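Local coordinates for putative aspartate aminotransferase (Thermus thermophilus, PDB 1IUG), which is a putative pyridoxal-phosphate-dependent aminotransferase of class V, probably moving amino groups from amino acids such as aspartate to 2-oxo acids, at residues 11-16 and 240-245. Numbering follows the deposited sequence.
Sequences RLHPKA and AAVLEE
His13 reaches across to helix 233-246 with its CB lying 3.9 Å from CG2 of Val242, and the ring atom CG of His13 is almost as near, at 4.0 Å from Val242 CG2. This apolar corner is the tight side of the contact: Val242 is buried, and its beta-branched chain suits the place because CG2 can meet the root of the histidine. Met188, from a loop, touches both residues. On the neighbouring residue, CB of Ala241 meets CB of Lys15 at 4.2 Å, a methyl small enough for the backbones to come close, with Lys15 CA 6.1 Å from Ala241 CA.

Toward solvent the contact becomes polar and looser. Glu245 is stretched out, its CG turned opposite the backbone N (chi1 -173°), which brings its carboxylate up to the ends of the His13 and Lys15 side chains. Lys15 and Glu245, long and oppositely charged, can meet here: OE2 of Glu245 takes a weak hydrogen bond from NZ of Lys15 at 2.9 Å, part of a salt bridge. The flat imidazole offers its edge to OE1 of Glu245, 3.1 Å from CE1 of His13, while its base meets Val242. Ring and carboxylate planes are 60° apart. Replacing His13 with an alanine would probably open a gap beside Val242 CG2 and leave Lys15 as the carboxylate's partner across the contact.

His13 is also the N-cap of helix 14-21, its O accepting a bond from Ala16 N. This is surface packing of a helix N-terminus on the flank of a helix far along the chain, in a class-V aminotransferase of the fold-type I pyridoxal-phosphate enzymes.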
loop_
_atom_site.group_PDB
_atom_site.type_symbol
_atom_site.label_atom_id
_atom_site.label_comp_id
_atom_site.label_asym_id
_atom_site.label_seq_id
_atom_site.Cartn_x
_atom_site.Cartn_y
_atom_site.Cartn_z
ATOM N N ARG A 11 -2.322 -1.268 -19.190
ATOM C CA ARG A 11 -2.862 -2.514 -19.714
ATOM C C ARG A 11 -1.992 -3.600 -19.080
ATOM O O ARG A 11 -0.766 -3.580 -19.216
ATOM C CB ARG A 11 -2.666 -2.482 -21.229
ATOM C CG ARG A 11 -3.808 -2.975 -22.074
ATOM C CD ARG A 11 -4.152 -4.411 -21.851
ATOM N NE ARG A 11 -3.814 -5.166 -23.056
ATOM C CZ ARG A 11 -4.422 -5.028 -24.236
ATOM N NH1 ARG A 11 -5.421 -4.161 -24.389
ATOM N NH2 ARG A 11 -4.017 -5.751 -25.274
ATOM N N LEU A 12 -2.627 -4.527 -18.372
ATOM C CA LEU A 12 -1.907 -5.587 -17.677
ATOM C C LEU A 12 -1.294 -6.694 -18.524
ATOM O O LEU A 12 -1.867 -7.145 -19.515
ATOM C CB LEU A 12 -2.789 -6.211 -16.592
ATOM C CG LEU A 12 -3.280 -5.295 -15.469
ATOM C CD1 LEU A 12 -4.043 -6.128 -14.441
ATOM C CD2 LEU A 12 -2.103 -4.573 -14.812
ATOM N N HIS A 13 -0.107 -7.120 -18.112
ATOM C CA HIS A 13 0.598 -8.199 -18.784
ATOM C C HIS A 13 -0.150 -9.492 -18.434
ATOM O O HIS A 13 -0.610 -9.659 -17.303
ATOM C CB HIS A 13 2.041 -8.267 -18.276
ATOM C CG HIS A 13 2.905 -9.229 -19.029
ATOM N ND1 HIS A 13 3.870 -8.817 -19.923
ATOM C CD2 HIS A 13 2.948 -10.583 -19.025
ATOM C CE1 HIS A 13 4.469 -9.876 -20.437
ATOM N NE2 HIS A 13 3.928 -10.959 -19.911
ATOM N N PRO A 14 -0.322 -10.395 -19.416
ATOM C CA PRO A 14 -1.016 -11.675 -19.223
ATOM C C PRO A 14 -0.525 -12.486 -18.012
ATOM O O PRO A 14 -1.328 -13.102 -17.310
ATOM C CB PRO A 14 -0.755 -12.395 -20.544
ATOM C CG PRO A 14 -0.794 -11.264 -21.523
ATOM C CD PRO A 14 0.049 -10.215 -20.832
ATOM N N LYS A 15 0.783 -12.464 -17.761
ATOM C CA LYS A 15 1.366 -13.181 -16.625
ATOM C C LYS A 15 0.880 -12.621 -15.282
ATOM O O LYS A 15 0.817 -13.343 -14.286
ATOM C CB LYS A 15 2.897 -13.126 -16.677
ATOM C CG LYS A 15 3.563 -14.164 -17.583
ATOM C CD LYS A 15 3.231 -15.582 -17.135
ATOM C CE LYS A 15 3.884 -16.658 -18.004
ATOM N NZ LYS A 15 4.722 -16.127 -19.118
ATOM N N ALA A 16 0.541 -11.334 -15.264
ATOM C CA ALA A 16 0.064 -10.677 -14.048
ATOM C C ALA A 16 -1.327 -11.179 -13.658
ATOM O O ALA A 16 -1.593 -11.435 -12.483
ATOM C CB ALA A 16 0.061 -9.148 -14.229
ATOM N N ALA A 240 7.201 -10.537 -9.912
ATOM C CA ALA A 240 8.199 -11.575 -10.162
ATOM C C ALA A 240 7.974 -12.259 -11.518
ATOM O O ALA A 240 8.911 -12.413 -12.305
ATOM C CB ALA A 240 8.178 -12.600 -9.037
ATOM N N ALA A 241 6.725 -12.634 -11.789
ATOM C CA ALA A 241 6.348 -13.288 -13.045
ATOM C C ALA A 241 6.676 -12.447 -14.283
ATOM O O ALA A 241 7.178 -12.970 -15.278
ATOM C CB ALA A 241 4.862 -13.635 -13.030
ATOM N N VAL A 242 6.380 -11.149 -14.226
ATOM C CA VAL A 242 6.661 -10.255 -15.348
ATOM C C VAL A 242 8.164 -10.066 -15.548
ATOM O O VAL A 242 8.659 -10.158 -16.674
ATOM C CB VAL A 242 5.976 -8.871 -15.168
ATOM C CG1 VAL A 242 6.507 -7.873 -16.183
ATOM C CG2 VAL A 242 4.472 -9.013 -15.338
ATOM N N LEU A 243 8.885 -9.807 -14.461
ATOM C CA LEU A 243 10.329 -9.611 -14.545
ATOM C C LEU A 243 11.044 -10.847 -15.078
ATOM O O LEU A 243 12.023 -10.727 -15.811
ATOM C CB LEU A 243 10.912 -9.199 -13.192
ATOM C CG LEU A 243 10.602 -7.764 -12.754
ATOM C CD1 LEU A 243 11.116 -7.528 -11.345
ATOM C CD2 LEU A 243 11.221 -6.771 -13.732
ATOM N N GLU A 244 10.548 -12.030 -14.724
ATOM C CA GLU A 244 11.144 -13.278 -15.196
ATOM C C GLU A 244 11.075 -13.406 -16.713
ATOM O O GLU A 244 11.976 -13.967 -17.330
ATOM C CB GLU A 244 10.464 -14.490 -14.553
ATOM C CG GLU A 244 11.043 -14.880 -13.206
ATOM C CD GLU A 244 10.306 -16.042 -12.567
ATOM O OE1 GLU A 244 9.859 -15.893 -11.408
ATOM O OE2 GLU A 244 10.180 -17.102 -13.218
ATOM N N GLU A 245 10.008 -12.878 -17.308
ATOM C CA GLU A 245 9.832 -12.942 -18.752
ATOM C C GLU A 245 10.517 -11.802 -19.509
ATOM O O GLU A 245 11.102 -12.021 -20.571
ATOM C CB GLU A 245 8.344 -12.964 -19.110
ATOM C CG GLU A 245 8.095 -13.210 -20.596
ATOM C CD GLU A 245 6.639 -13.078 -20.992
ATOM O OE1 GLU A 245 6.302 -12.089 -21.681
ATOM O OE2 GLU A 245 5.836 -13.967 -20.628
#